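Local coordinates for protein yncA (Salmonella typhimurium, PDB 3DR8) that probably transfers an acetyl group from acetyl coenzyme A to an acceptor not identified here, as a dimeric member of the GNAT acetyltransferase family, at residues 121-126 with 159-164; 18-23 with 89-94; 27-32 with 150-155. One frame throughout, in Å; residues are numbered along the deposited sequence.

Contact 1: 121-126 with 159-164. With ACO (acetyl coenzyme *a), chain H.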
loop_
_atom_site.group_PDB
_atom_site.type_symbol
_atom_site.label_atom_id
_atom_site.label_comp_id
_atom_site.label_asym_id
_atom_site.label_seq_id
_atom_site.Cartn_x
_atom_site.Cartn_y
_atom_site.Cartn_z
ATOM N N ALA A 121 -9.916 -4.189 -0.798
ATOM C CA ALA A 121 -10.236 -3.588 -2.118
ATOM C C ALA A 121 -9.773 -2.119 -2.179
ATOM O O ALA A 121 -10.231 -1.274 -1.394
ATOM C CB ALA A 121 -11.721 -3.697 -2.408
ATOM N N GLY A 122 -8.870 -1.812 -3.106
ATOM C CA GLY A 122 -8.492 -0.423 -3.384
ATOM C C GLY A 122 -9.346 0.100 -4.534
ATOM O O GLY A 122 -9.109 -0.241 -5.696
ATOM N N ILE A 123 -10.356 0.915 -4.234
ATOM C CA ILE A 123 -11.325 1.326 -5.264
ATOM C C ILE A 123 -11.278 2.865 -5.463
ATOM O O ILE A 123 -11.333 3.610 -4.447
ATOM C CB ILE A 123 -12.756 0.872 -4.837
ATOM C CG1 ILE A 123 -12.746 -0.621 -4.447
ATOM C CG2 ILE A 123 -13.782 1.160 -5.944
ATOM C CD1 ILE A 123 -14.056 -1.080 -3.878
ATOM N N GLU A 124 -11.151 3.355 -6.708
ATOM C CA GLU A 124 -11.219 4.827 -6.927
ATOM C C GLU A 124 -12.613 5.258 -6.501
ATOM O O GLU A 124 -13.591 4.571 -6.793
ATOM C CB GLU A 124 -10.839 5.310 -8.355
ATOM C CG GLU A 124 -10.448 6.874 -8.450
ATOM C CD GLU A 124 -11.620 7.941 -8.479
ATOM O OE1 GLU A 124 -12.670 7.637 -9.095
ATOM O OE2 GLU A 124 -11.469 9.123 -7.924
ATOM N N SER A 125 -12.712 6.392 -5.804
ATOM C CA SER A 125 -13.934 6.702 -5.086
ATOM C C SER A 125 -15.169 6.881 -5.940
ATOM O O SER A 125 -16.266 6.773 -5.423
ATOM C CB SER A 125 -13.739 7.906 -4.152
ATOM O OG SER A 125 -12.715 7.584 -3.203
ATOM N N GLN A 126 -14.998 7.152 -7.238
ATOM C CA GLN A 126 -16.161 7.420 -8.099
ATOM C C GLN A 126 -16.665 6.131 -8.729
ATOM O O GLN A 126 -17.655 6.153 -9.439
ATOM C CB GLN A 126 -15.855 8.462 -9.186
ATOM C CG GLN A 126 -15.778 9.882 -8.663
ATOM C CD GLN A 126 -15.506 10.888 -9.756
ATOM O OE1 GLN A 126 -16.317 11.089 -10.665
ATOM N NE2 GLN A 126 -14.360 11.552 -9.666
ATOM N N THR A 159 -10.862 4.853 -2.011
ATOM C CA THR A 159 -11.676 4.182 -0.987
ATOM C C THR A 159 -11.107 2.782 -0.759
ATOM O O THR A 159 -10.948 2.010 -1.703
ATOM C CB THR A 159 -13.155 4.049 -1.452
ATOM O OG1 THR A 159 -13.647 5.335 -1.862
ATOM C CG2 THR A 159 -14.064 3.434 -0.328
ATOM N N PHE A 160 -10.770 2.457 0.485
ATOM C CA PHE A 160 -10.427 1.087 0.811
ATOM C C PHE A 160 -11.691 0.459 1.357
ATOM O O PHE A 160 -12.428 1.089 2.143
ATOM C CB PHE A 160 -9.295 0.999 1.862
ATOM C CG PHE A 160 -7.894 1.079 1.283
ATOM C CD1 PHE A 160 -6.964 2.000 1.796
ATOM C CD2 PHE A 160 -7.496 0.225 0.233
ATOM C CE1 PHE A 160 -5.634 2.052 1.293
ATOM C CE2 PHE A 160 -6.144 0.251 -0.288
ATOM C CZ PHE A 160 -5.225 1.186 0.256
HETATM N N MSE A 161 -11.962 -0.761 0.912
HETATM C CA MSE A 161 -13.009 -1.557 1.553
HETATM C C MSE A 161 -12.348 -2.871 1.935
HETATM O O MSE A 161 -11.362 -3.299 1.320
HETATM C CB MSE A 161 -14.212 -1.784 0.648
HETATM C CG MSE A 161 -14.819 -0.511 0.055
HETATM SE SE MSE A 161 -16.460 -0.812 -0.984
HETATM C CE MSE A 161 -17.636 -1.454 0.460
ATOM N N GLN A 162 -12.839 -3.475 2.992
ATOM C CA GLN A 162 -12.248 -4.722 3.375
ATOM C C GLN A 162 -13.330 -5.717 3.854
ATOM O O GLN A 162 -14.448 -5.328 4.244
ATOM C CB GLN A 162 -11.130 -4.501 4.407
ATOM C CG GLN A 162 -11.605 -4.082 5.786
ATOM C CD GLN A 162 -10.443 -3.679 6.674
ATOM O OE1 GLN A 162 -9.865 -2.592 6.496
ATOM N NE2 GLN A 162 -10.100 -4.536 7.652
ATOM N N LEU A 163 -12.956 -6.983 3.810
ATOM C CA LEU A 163 -13.764 -8.069 4.319
ATOM C C LEU A 163 -12.870 -8.951 5.161
ATOM O O LEU A 163 -11.877 -9.501 4.662
ATOM C CB LEU A 163 -14.396 -8.886 3.190
ATOM C CG LEU A 163 -15.152 -10.147 3.611
ATOM C CD1 LEU A 163 -16.362 -9.825 4.527
ATOM C CD2 LEU A 163 -15.559 -10.894 2.403
ATOM N N GLN A 164 -13.260 -9.110 6.422
ATOM C CA GLN A 164 -12.555 -10.002 7.336
ATOM C C GLN A 164 -13.168 -11.400 7.194
ATOM O O GLN A 164 -14.381 -11.574 7.288
ATOM C CB GLN A 164 -12.668 -9.514 8.771
ATOM C CG GLN A 164 -11.672 -10.238 9.740
ATOM C CD GLN A 164 -11.706 -9.642 11.113
ATOM O OE1 GLN A 164 -11.445 -8.446 11.299
ATOM N NE2 GLN A 164 -12.051 -10.457 12.088
HETATM N N1A ACO H . -23.742 2.687 -10.315
HETATM C C2A ACO H . -23.995 2.048 -9.156
HETATM N N3A ACO H . -24.082 0.699 -9.124
HETATM C C4A ACO H . -23.916 -0.033 -10.255
HETATM C C5A ACO H . -23.653 0.598 -11.448
HETATM C C6A ACO H . -23.560 1.976 -11.467
HETATM N N6A ACO H . -23.303 2.567 -12.661
HETATM N N7A ACO H . -23.535 -0.340 -12.405
HETATM C C8A ACO H . -23.708 -1.547 -11.818
HETATM N N9A ACO H . -23.959 -1.340 -10.519
HETATM C C1B ACO H . -24.164 -2.385 -9.494
HETATM C C2B ACO H . -25.151 -3.493 -9.816
HETATM O O2B ACO H . -26.514 -3.064 -9.599
HETATM C C3B ACO H . -24.647 -4.555 -8.838
HETATM O O3B ACO H . -25.190 -4.376 -7.530
HETATM P P3B ACO H . -25.506 -5.684 -6.629
HETATM O O7A ACO H . -24.251 -6.552 -6.622
HETATM O O8A ACO H . -26.625 -6.332 -7.417
HETATM O O9A ACO H . -25.946 -5.116 -5.309
HETATM C C4B ACO H . -23.144 -4.312 -8.719
HETATM O O4B ACO H . -22.907 -3.053 -9.331
HETATM C C5B ACO H . -22.269 -5.386 -9.373
HETATM O O5B ACO H . -22.825 -5.725 -10.635
HETATM P P1A ACO H . -22.178 -6.806 -11.619
HETATM O O1A ACO H . -22.970 -6.743 -12.909
HETATM O O2A ACO H . -21.887 -8.119 -10.927
HETATM O O3A ACO H . -20.768 -6.072 -11.917
HETATM P P2A ACO H . -19.871 -6.192 -13.229
HETATM O O4A ACO H . -20.125 -4.996 -14.101
HETATM O O5A ACO H . -19.817 -7.566 -13.849
HETATM O O6A ACO H . -18.437 -6.021 -12.493
HETATM C CBP ACO H . -16.773 -4.353 -12.081
HETATM C CCP ACO H . -18.131 -4.889 -11.676
HETATM C CDP ACO H . -16.516 -3.063 -11.315
HETATM C CEP ACO H . -15.736 -5.392 -11.667
HETATM C CAP ACO H . -16.760 -4.154 -13.613
HETATM O OAP ACO H . -17.761 -3.213 -14.103
HETATM C C9P ACO H . -15.458 -3.696 -14.226
HETATM O O9P ACO H . -14.705 -4.483 -14.770
HETATM N N8P ACO H . -15.193 -2.377 -14.238
HETATM C C7P ACO H . -14.022 -1.702 -14.796
HETATM C C6P ACO H . -12.741 -2.098 -14.013
HETATM C C5P ACO H . -12.950 -1.937 -12.488
HETATM O O5P ACO H . -13.372 -0.883 -11.974
HETATM N N4P ACO H . -12.644 -2.991 -11.722
HETATM C C3P ACO H . -12.787 -3.036 -10.254
HETATM C C2P ACO H . -11.625 -2.258 -9.628
HETATM S S1P ACO H . -11.657 -2.248 -7.853
HETATM C C ACO H . -11.596 -3.942 -7.318
HETATM O O ACO H . -10.864 -4.676 -8.309
HETATM C CH3 ACO H . -11.024 -4.120 -5.903
#
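With chi1 -60° in Ser125 and -52° in Thr159, each hydroxyl lies anti to its own carbonyl carbon, and the two meet at the end of an antiparallel strand pair: Thr159 OG1 donates to Ser125 OG over 2.8 Å. Gln144 of strand 140-151 bonds to both oxygens, so this polar corner is satisfied. The selenomethionine Met161 lies along the same face, its chain bent at chi3, and its SE packs obliquely against Ile123 CD1 at 3.8 Å. Four backbone bonds join the strands in two hydrogen-bonded pairs, Ala121 with Met161 and Ile123 with Thr159; Ala121 N to Met161 O is the shortest at 2.7 Å. Between them Gly122 faces Phe160 in a non-hydrogen-bonded pair. The Phe160 ring turns an edge to Ala121 O, with CD2 3.5 Å from that oxygen, and it also packs on Phe160 of the second subunit. The thioester end of acetyl coenzyme A lies beside strand 118-124: its CH3 is 3.6 Å from Ala121 CB, and its S1P is 3.9 Å from both Ile123 CG1 and Gly122 O. Apolar carbon and one backbone carbonyl thus border the acetyl group and sulfur, consistent with the strand helping to position the thioester.

Contact 2: 18-23 with 89-94. With ACO (acetyl coenzyme *a), chain H.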
loop_
_atom_site.group_PDB
_atom_site.type_symbol
_atom_site.label_atom_id
_atom_site.label_comp_id
_atom_site.label_asym_id
_atom_site.label_seq_id
_atom_site.Cartn_x
_atom_site.Cartn_y
_atom_site.Cartn_z
ATOM N N THR A 18 -4.740 -10.145 -20.722
ATOM C CA THR A 18 -3.946 -8.954 -21.107
ATOM C C THR A 18 -4.834 -7.927 -21.804
ATOM O O THR A 18 -4.836 -6.735 -21.434
ATOM C CB THR A 18 -2.745 -9.358 -22.018
ATOM O OG1 THR A 18 -1.930 -10.300 -21.326
ATOM C CG2 THR A 18 -1.902 -8.176 -22.397
ATOM N N GLU A 19 -5.633 -8.372 -22.770
ATOM C CA GLU A 19 -6.583 -7.452 -23.443
ATOM C C GLU A 19 -7.534 -6.730 -22.475
ATOM O O GLU A 19 -7.777 -5.499 -22.600
ATOM C CB GLU A 19 -7.343 -8.188 -24.574
ATOM C CG GLU A 19 -6.413 -8.577 -25.734
ATOM C CD GLU A 19 -7.054 -9.553 -26.706
ATOM O OE1 GLU A 19 -8.314 -9.672 -26.695
ATOM O OE2 GLU A 19 -6.306 -10.202 -27.487
ATOM N N ILE A 20 -8.051 -7.457 -21.478
ATOM C CA ILE A 20 -8.964 -6.829 -20.520
ATOM C C ILE A 20 -8.217 -5.841 -19.610
ATOM O O ILE A 20 -8.679 -4.710 -19.342
ATOM C CB ILE A 20 -9.756 -7.887 -19.677
ATOM C CG1 ILE A 20 -10.836 -8.540 -20.550
ATOM C CG2 ILE A 20 -10.412 -7.229 -18.493
ATOM C CD1 ILE A 20 -11.255 -9.975 -20.136
ATOM N N TYR A 21 -7.055 -6.272 -19.150
ATOM C CA TYR A 21 -6.162 -5.458 -18.326
ATOM C C TYR A 21 -5.814 -4.168 -19.049
ATOM O O TYR A 21 -5.990 -3.079 -18.483
ATOM C CB TYR A 21 -4.882 -6.264 -17.939
ATOM C CG TYR A 21 -3.881 -5.494 -17.089
ATOM C CD1 TYR A 21 -3.979 -5.473 -15.689
ATOM C CD2 TYR A 21 -2.815 -4.786 -17.698
ATOM C CE1 TYR A 21 -3.032 -4.762 -14.892
ATOM C CE2 TYR A 21 -1.871 -4.103 -16.927
ATOM C CZ TYR A 21 -2.010 -4.071 -15.524
ATOM O OH TYR A 21 -1.100 -3.377 -14.792
ATOM N N ASN A 22 -5.362 -4.276 -20.305
ATOM C CA ASN A 22 -4.952 -3.085 -21.084
ATOM C C ASN A 22 -6.086 -2.088 -21.311
ATOM O O ASN A 22 -5.875 -0.879 -21.295
ATOM C CB ASN A 22 -4.269 -3.495 -22.414
ATOM C CG ASN A 22 -2.835 -3.985 -22.206
ATOM O OD1 ASN A 22 -2.240 -3.720 -21.144
ATOM N ND2 ASN A 22 -2.273 -4.715 -23.212
ATOM N N HIS A 23 -7.288 -2.614 -21.520
ATOM C CA HIS A 23 -8.459 -1.764 -21.659
ATOM C C HIS A 23 -8.714 -0.976 -20.375
ATOM O O HIS A 23 -9.020 0.230 -20.429
ATOM C CB HIS A 23 -9.717 -2.552 -22.081
ATOM C CG HIS A 23 -10.877 -1.647 -22.372
ATOM N ND1 HIS A 23 -11.744 -1.217 -21.390
ATOM C CD2 HIS A 23 -11.235 -1.003 -23.506
ATOM C CE1 HIS A 23 -12.618 -0.377 -21.917
ATOM N NE2 HIS A 23 -12.335 -0.237 -23.202
ATOM N N TYR A 89 -11.804 -7.745 -12.960
ATOM C CA TYR A 89 -12.059 -6.979 -14.201
ATOM C C TYR A 89 -12.904 -7.744 -15.198
ATOM O O TYR A 89 -12.505 -8.802 -15.696
ATOM C CB TYR A 89 -10.780 -6.537 -14.915
ATOM C CG TYR A 89 -9.842 -5.792 -14.059
ATOM C CD1 TYR A 89 -9.920 -4.404 -13.935
ATOM C CD2 TYR A 89 -8.862 -6.476 -13.353
ATOM C CE1 TYR A 89 -9.042 -3.711 -13.098
ATOM C CE2 TYR A 89 -7.988 -5.810 -12.529
ATOM C CZ TYR A 89 -8.075 -4.445 -12.404
ATOM O OH TYR A 89 -7.150 -3.848 -11.577
ATOM N N VAL A 90 -14.053 -7.169 -15.527
ATOM C CA VAL A 90 -14.954 -7.773 -16.494
ATOM C C VAL A 90 -14.773 -7.033 -17.832
ATOM O O VAL A 90 -14.680 -5.789 -17.871
ATOM C CB VAL A 90 -16.411 -7.718 -15.981
ATOM C CG1 VAL A 90 -17.378 -8.217 -17.049
ATOM C CG2 VAL A 90 -16.548 -8.508 -14.662
ATOM N N HIS A 91 -14.671 -7.808 -18.915
ATOM C CA HIS A 91 -14.594 -7.285 -20.270
ATOM C C HIS A 91 -15.704 -6.257 -20.466
ATOM O O HIS A 91 -16.861 -6.531 -20.118
ATOM C CB HIS A 91 -14.765 -8.443 -21.260
ATOM C CG HIS A 91 -14.539 -8.068 -22.697
ATOM N ND1 HIS A 91 -15.388 -7.244 -23.400
ATOM C CD2 HIS A 91 -13.564 -8.425 -23.563
ATOM C CE1 HIS A 91 -14.935 -7.088 -24.630
ATOM N NE2 HIS A 91 -13.839 -7.814 -24.761
ATOM N N PRO A 92 -15.356 -5.058 -20.989
ATOM C CA PRO A 92 -16.324 -3.957 -21.022
ATOM C C PRO A 92 -17.649 -4.312 -21.675
ATOM O O PRO A 92 -18.692 -3.821 -21.236
ATOM C CB PRO A 92 -15.587 -2.826 -21.753
ATOM C CG PRO A 92 -14.360 -3.421 -22.336
ATOM C CD PRO A 92 -14.039 -4.662 -21.538
ATOM N N ALA A 93 -17.606 -5.193 -22.678
ATOM C CA ALA A 93 -18.797 -5.685 -23.388
ATOM C C ALA A 93 -19.657 -6.629 -22.545
ATOM O O ALA A 93 -20.768 -6.961 -22.947
ATOM C CB ALA A 93 -18.406 -6.362 -24.743
ATOM N N HIS A 94 -19.178 -7.021 -21.362
ATOM C CA HIS A 94 -19.921 -7.992 -20.552
ATOM C C HIS A 94 -20.235 -7.504 -19.164
ATOM O O HIS A 94 -20.709 -8.281 -18.327
ATOM C CB HIS A 94 -19.171 -9.314 -20.490
ATOM C CG HIS A 94 -19.026 -9.952 -21.826
ATOM N ND1 HIS A 94 -19.913 -10.894 -22.300
ATOM C CD2 HIS A 94 -18.145 -9.723 -22.824
ATOM C CE1 HIS A 94 -19.554 -11.255 -23.518
ATOM N NE2 HIS A 94 -18.485 -10.556 -23.860
HETATM N N1A ACO H . -23.742 2.687 -10.315
HETATM C C2A ACO H . -23.995 2.048 -9.156
HETATM N N3A ACO H . -24.082 0.699 -9.124
HETATM C C4A ACO H . -23.916 -0.033 -10.255
HETATM C C5A ACO H . -23.653 0.598 -11.448
HETATM C C6A ACO H . -23.560 1.976 -11.467
HETATM N N6A ACO H . -23.303 2.567 -12.661
HETATM N N7A ACO H . -23.535 -0.340 -12.405
HETATM C C8A ACO H . -23.708 -1.547 -11.818
HETATM N N9A ACO H . -23.959 -1.340 -10.519
HETATM C C1B ACO H . -24.164 -2.385 -9.494
HETATM C C2B ACO H . -25.151 -3.493 -9.816
HETATM O O2B ACO H . -26.514 -3.064 -9.599
HETATM C C3B ACO H . -24.647 -4.555 -8.838
HETATM O O3B ACO H . -25.190 -4.376 -7.530
HETATM P P3B ACO H . -25.506 -5.684 -6.629
HETATM O O7A ACO H . -24.251 -6.552 -6.622
HETATM O O8A ACO H . -26.625 -6.332 -7.417
HETATM O O9A ACO H . -25.946 -5.116 -5.309
HETATM C C4B ACO H . -23.144 -4.312 -8.719
HETATM O O4B ACO H . -22.907 -3.053 -9.331
HETATM C C5B ACO H . -22.269 -5.386 -9.373
HETATM O O5B ACO H . -22.825 -5.725 -10.635
HETATM P P1A ACO H . -22.178 -6.806 -11.619
HETATM O O1A ACO H . -22.970 -6.743 -12.909
HETATM O O2A ACO H . -21.887 -8.119 -10.927
HETATM O O3A ACO H . -20.768 -6.072 -11.917
HETATM P P2A ACO H . -19.871 -6.192 -13.229
HETATM O O4A ACO H . -20.125 -4.996 -14.101
HETATM O O5A ACO H . -19.817 -7.566 -13.849
HETATM O O6A ACO H . -18.437 -6.021 -12.493
HETATM C CBP ACO H . -16.773 -4.353 -12.081
HETATM C CCP ACO H . -18.131 -4.889 -11.676
HETATM C CDP ACO H . -16.516 -3.063 -11.315
HETATM C CEP ACO H . -15.736 -5.392 -11.667
HETATM C CAP ACO H . -16.760 -4.154 -13.613
HETATM O OAP ACO H . -17.761 -3.213 -14.103
HETATM C C9P ACO H . -15.458 -3.696 -14.226
HETATM O O9P ACO H . -14.705 -4.483 -14.770
HETATM N N8P ACO H . -15.193 -2.377 -14.238
HETATM C C7P ACO H . -14.022 -1.702 -14.796
HETATM C C6P ACO H . -12.741 -2.098 -14.013
HETATM C C5P ACO H . -12.950 -1.937 -12.488
HETATM O O5P ACO H . -13.372 -0.883 -11.974
HETATM N N4P ACO H . -12.644 -2.991 -11.722
HETATM C C3P ACO H . -12.787 -3.036 -10.254
HETATM C C2P ACO H . -11.625 -2.258 -9.628
HETATM S S1P ACO H . -11.657 -2.248 -7.853
HETATM C C ACO H . -11.596 -3.942 -7.318
HETATM O O ACO H . -10.864 -4.676 -8.309
HETATM C CH3 ACO H . -11.024 -4.120 -5.903
#
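Val90 N donates to O9P of acetyl coenzyme A, a 2.9 Å bond with an N-H...O angle of 164°, while the neighbouring residues Tyr89, His91 and Pro92 meet helix 14-27. Ile20 of that helix packs on the end of strand 83-90. Its CG2 touches Tyr89 CB at 3.7 Å, and its other branch crosses the His91 side chain at about a right angle, with CD1 4.0 Å from His91 CB. One turn further on, His23 has CG anti to the backbone N (chi1 -174°), which carries the ring out to Pro92. Pro92 CG sits over one face of that ring in a CH-pi contact, 3.6 Å from the centroid. His91 is fixed by its own loop: its ND1 accepts from Ala93 N nearly in the ring plane, at 3.1 Å. Tyr89 serves both sides, since its CB meets the helix while its CD1 lies 3.6 Å from C6P of the cofactor. Val90 CG2 borders the pyrophosphate. The strand end thus gives a backbone N-H to the pantetheine, and Gly96, Gly98 and Gly100, in the following loop and the start of helix 99-113, add N-H groups, probably toward the pyrophosphate: the cofactor site typical of the GNAT fold.

Contact 3: 27-32 with 150-155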
loop_
_atom_site.group_PDB
_atom_site.type_symbol
_atom_site.label_atom_id
_atom_site.label_comp_id
_atom_site.label_asym_id
_atom_site.label_seq_id
_atom_site.Cartn_x
_atom_site.Cartn_y
_atom_site.Cartn_z
ATOM N N HIS A 27 -8.633 3.057 -20.147
ATOM C CA HIS A 27 -9.981 3.637 -20.193
ATOM C C HIS A 27 -10.706 3.794 -18.869
ATOM O O HIS A 27 -11.856 4.259 -18.845
ATOM C CB HIS A 27 -10.876 2.856 -21.152
ATOM C CG HIS A 27 -10.415 2.925 -22.576
ATOM N ND1 HIS A 27 -10.478 4.079 -23.322
ATOM C CD2 HIS A 27 -9.892 1.981 -23.386
ATOM C CE1 HIS A 27 -9.990 3.848 -24.525
ATOM N NE2 HIS A 27 -9.621 2.582 -24.585
ATOM N N THR A 28 -10.062 3.418 -17.774
ATOM C CA THR A 28 -10.688 3.500 -16.451
ATOM C C THR A 28 -9.685 4.091 -15.490
ATOM O O THR A 28 -8.471 4.045 -15.755
ATOM C CB THR A 28 -11.109 2.094 -15.889
ATOM O OG1 THR A 28 -9.946 1.384 -15.452
ATOM C CG2 THR A 28 -11.852 1.244 -16.929
ATOM N N ALA A 29 -10.199 4.578 -14.354
ATOM C CA ALA A 29 -9.408 5.060 -13.217
ATOM C C ALA A 29 -9.163 3.947 -12.161
ATOM O O ALA A 29 -8.834 4.214 -10.992
ATOM C CB ALA A 29 -10.108 6.293 -12.585
ATOM N N ALA A 30 -9.289 2.692 -12.592
ATOM C CA ALA A 30 -9.269 1.563 -11.685
ATOM C C ALA A 30 -7.833 1.082 -11.405
ATOM O O ALA A 30 -7.552 0.498 -10.346
ATOM C CB ALA A 30 -10.110 0.436 -12.239
ATOM N N ILE A 31 -6.959 1.293 -12.393
ATOM C CA ILE A 31 -5.549 0.935 -12.303
ATOM C C ILE A 31 -4.767 2.227 -12.424
ATOM O O ILE A 31 -4.865 2.929 -13.441
ATOM C CB ILE A 31 -5.131 -0.015 -13.467
ATOM C CG1 ILE A 31 -5.966 -1.328 -13.424
ATOM C CG2 ILE A 31 -3.584 -0.270 -13.433
ATOM C CD1 ILE A 31 -5.740 -2.305 -14.654
ATOM N N TRP A 32 -3.990 2.529 -11.391
ATOM C CA TRP A 32 -3.354 3.829 -11.247
ATOM C C TRP A 32 -1.969 3.786 -11.850
ATOM O O TRP A 32 -0.981 4.046 -11.179
ATOM C CB TRP A 32 -3.339 4.217 -9.762
ATOM C CG TRP A 32 -4.710 4.574 -9.283
ATOM C CD1 TRP A 32 -5.891 4.311 -9.901
ATOM C CD2 TRP A 32 -5.031 5.235 -8.055
ATOM N NE1 TRP A 32 -6.952 4.809 -9.138
ATOM C CE2 TRP A 32 -6.440 5.381 -8.008
ATOM C CE3 TRP A 32 -4.262 5.749 -7.007
ATOM C CZ2 TRP A 32 -7.103 6.017 -6.930
ATOM C CZ3 TRP A 32 -4.927 6.392 -5.927
ATOM C CH2 TRP A 32 -6.326 6.512 -5.912
ATOM N N VAL A 150 -3.387 10.223 -9.207
ATOM C CA VAL A 150 -3.618 11.068 -10.369
ATOM C C VAL A 150 -3.851 10.164 -11.582
ATOM O O VAL A 150 -3.193 9.115 -11.721
ATOM C CB VAL A 150 -2.420 12.042 -10.590
ATOM C CG1 VAL A 150 -1.105 11.278 -10.931
ATOM C CG2 VAL A 150 -2.750 13.100 -11.655
ATOM N N LYS A 151 -4.801 10.548 -12.435
ATOM C CA LYS A 151 -4.915 9.980 -13.789
ATOM C C LYS A 151 -5.705 10.915 -14.661
ATOM O O LYS A 151 -6.498 11.693 -14.162
ATOM C CB LYS A 151 -5.541 8.580 -13.793
ATOM C CG LYS A 151 -5.169 7.725 -15.023
ATOM C CD LYS A 151 -5.686 6.287 -14.854
ATOM C CE LYS A 151 -5.119 5.390 -15.976
ATOM N NZ LYS A 151 -5.686 4.021 -15.922
ATOM N N PHE A 152 -5.463 10.858 -15.972
ATOM C CA PHE A 152 -6.207 11.695 -16.915
ATOM C C PHE A 152 -6.121 13.153 -16.496
ATOM O O PHE A 152 -7.056 13.925 -16.719
ATOM C CB PHE A 152 -7.670 11.222 -17.045
ATOM C CG PHE A 152 -7.801 9.734 -17.275
ATOM C CD1 PHE A 152 -7.285 9.159 -18.431
ATOM C CD2 PHE A 152 -8.460 8.894 -16.336
ATOM C CE1 PHE A 152 -7.400 7.759 -18.660
ATOM C CE2 PHE A 152 -8.580 7.513 -16.570
ATOM C CZ PHE A 152 -8.049 6.954 -17.753
ATOM N N GLY A 153 -4.972 13.521 -15.924
ATOM C CA GLY A 153 -4.716 14.900 -15.477
ATOM C C GLY A 153 -5.515 15.439 -14.309
ATOM O O GLY A 153 -5.555 16.661 -14.101
ATOM N N ARG A 154 -6.129 14.546 -13.524
ATOM C CA ARG A 154 -6.946 14.946 -12.367
ATOM C C ARG A 154 -6.590 14.144 -11.126
ATOM O O ARG A 154 -6.047 13.022 -11.224
ATOM C CB ARG A 154 -8.476 14.844 -12.672
ATOM C CG ARG A 154 -9.016 13.397 -12.588
ATOM C CD ARG A 154 -10.576 13.294 -12.627
ATOM N NE ARG A 154 -10.972 11.867 -12.674
ATOM C CZ ARG A 154 -11.132 11.180 -13.807
ATOM N NH1 ARG A 154 -11.471 9.899 -13.788
ATOM N NH2 ARG A 154 -10.946 11.785 -14.971
ATOM N N TRP A 155 -6.886 14.715 -9.950
ATOM C CA TRP A 155 -6.690 13.991 -8.685
ATOM C C TRP A 155 -7.748 12.902 -8.577
ATOM O O TRP A 155 -8.923 13.095 -8.950
ATOM C CB TRP A 155 -6.774 14.895 -7.429
ATOM C CG TRP A 155 -5.835 16.065 -7.380
ATOM C CD1 TRP A 155 -6.191 17.367 -7.322
ATOM C CD2 TRP A 155 -4.391 16.043 -7.339
ATOM N NE1 TRP A 155 -5.074 18.175 -7.270
ATOM C CE2 TRP A 155 -3.955 17.385 -7.294
ATOM C CE3 TRP A 155 -3.430 15.023 -7.311
ATOM C CZ2 TRP A 155 -2.590 17.746 -7.247
ATOM C CZ3 TRP A 155 -2.075 15.372 -7.318
ATOM C CH2 TRP A 155 -1.664 16.724 -7.271
#
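Hydrogen bonding centres on Lys151, whose ammonium group reaches the carbonyl oxygens of Thr28 and Ile31. Both bonds from NZ, to Thr28 O and to Ile31 O, measure 2.8 Å, and each comes nearly in line with its carbonyl. CG anti to the backbone N (chi1 -156°) and an extended chain beyond it carry NZ across to the loop, where Val25 O is a further acceptor. The carbonyls thus probably stabilise the positive charge, and one side chain draws together the end of helix 14-27 and the loop after it. Within that loop Thr28 OG1 accepts from Ala30 N, closing an ST turn, and also bonds to Ala24 O; Trp32 NE1 donates to Ala29 O over 2.7 Å, with the oxygen close to the indole plane. The partner of the loop is a beta hairpin: a type I' turn from Lys151 to Arg154 connects strands 140-151 and 154-164, and Phe152 and Gly153 at its tip both have positive phi. Van der Waals contacts accompany the lysine. Lys151 CG stands 3.7 Å above the centre of the Phe152 ring, which presents its edge to the loop, CZ 3.6 Å from Thr28 O. Ala29 CB lies 4.4 Å from Phe152 CE2 and 4.0 Å from the guanidinium nitrogen Arg154 NH1. From the loop, Trp32 also meets Phe80 of the second subunit, and acetyl coenzyme A touches Ala30.

From the N terminus, helix 14-27 supplies the first segment of contact 2, and the end of that helix and the loop after it open contact 3. Contact 2 closes at 89-94, tying the helix to strand 83-90 across 65 intervening residues. Contact 1 opens later, at 121-126, so these two are in series; it closes a 32-residue loop holding helix 128-136 and strand 140-151. Contact 3 closes at 150-155, before 159-164 completes contact 1, and so crosses both. Strands 83-90 and 118-124 are sheet neighbours, and contacts 1 and 2 both touch acetyl coenzyme A. Contact 3 ties the hairpin of strands 140-151 and 154-164 to the loop after helix 14-27, which touches Glu124, Tyr21 and Tyr89 of the others.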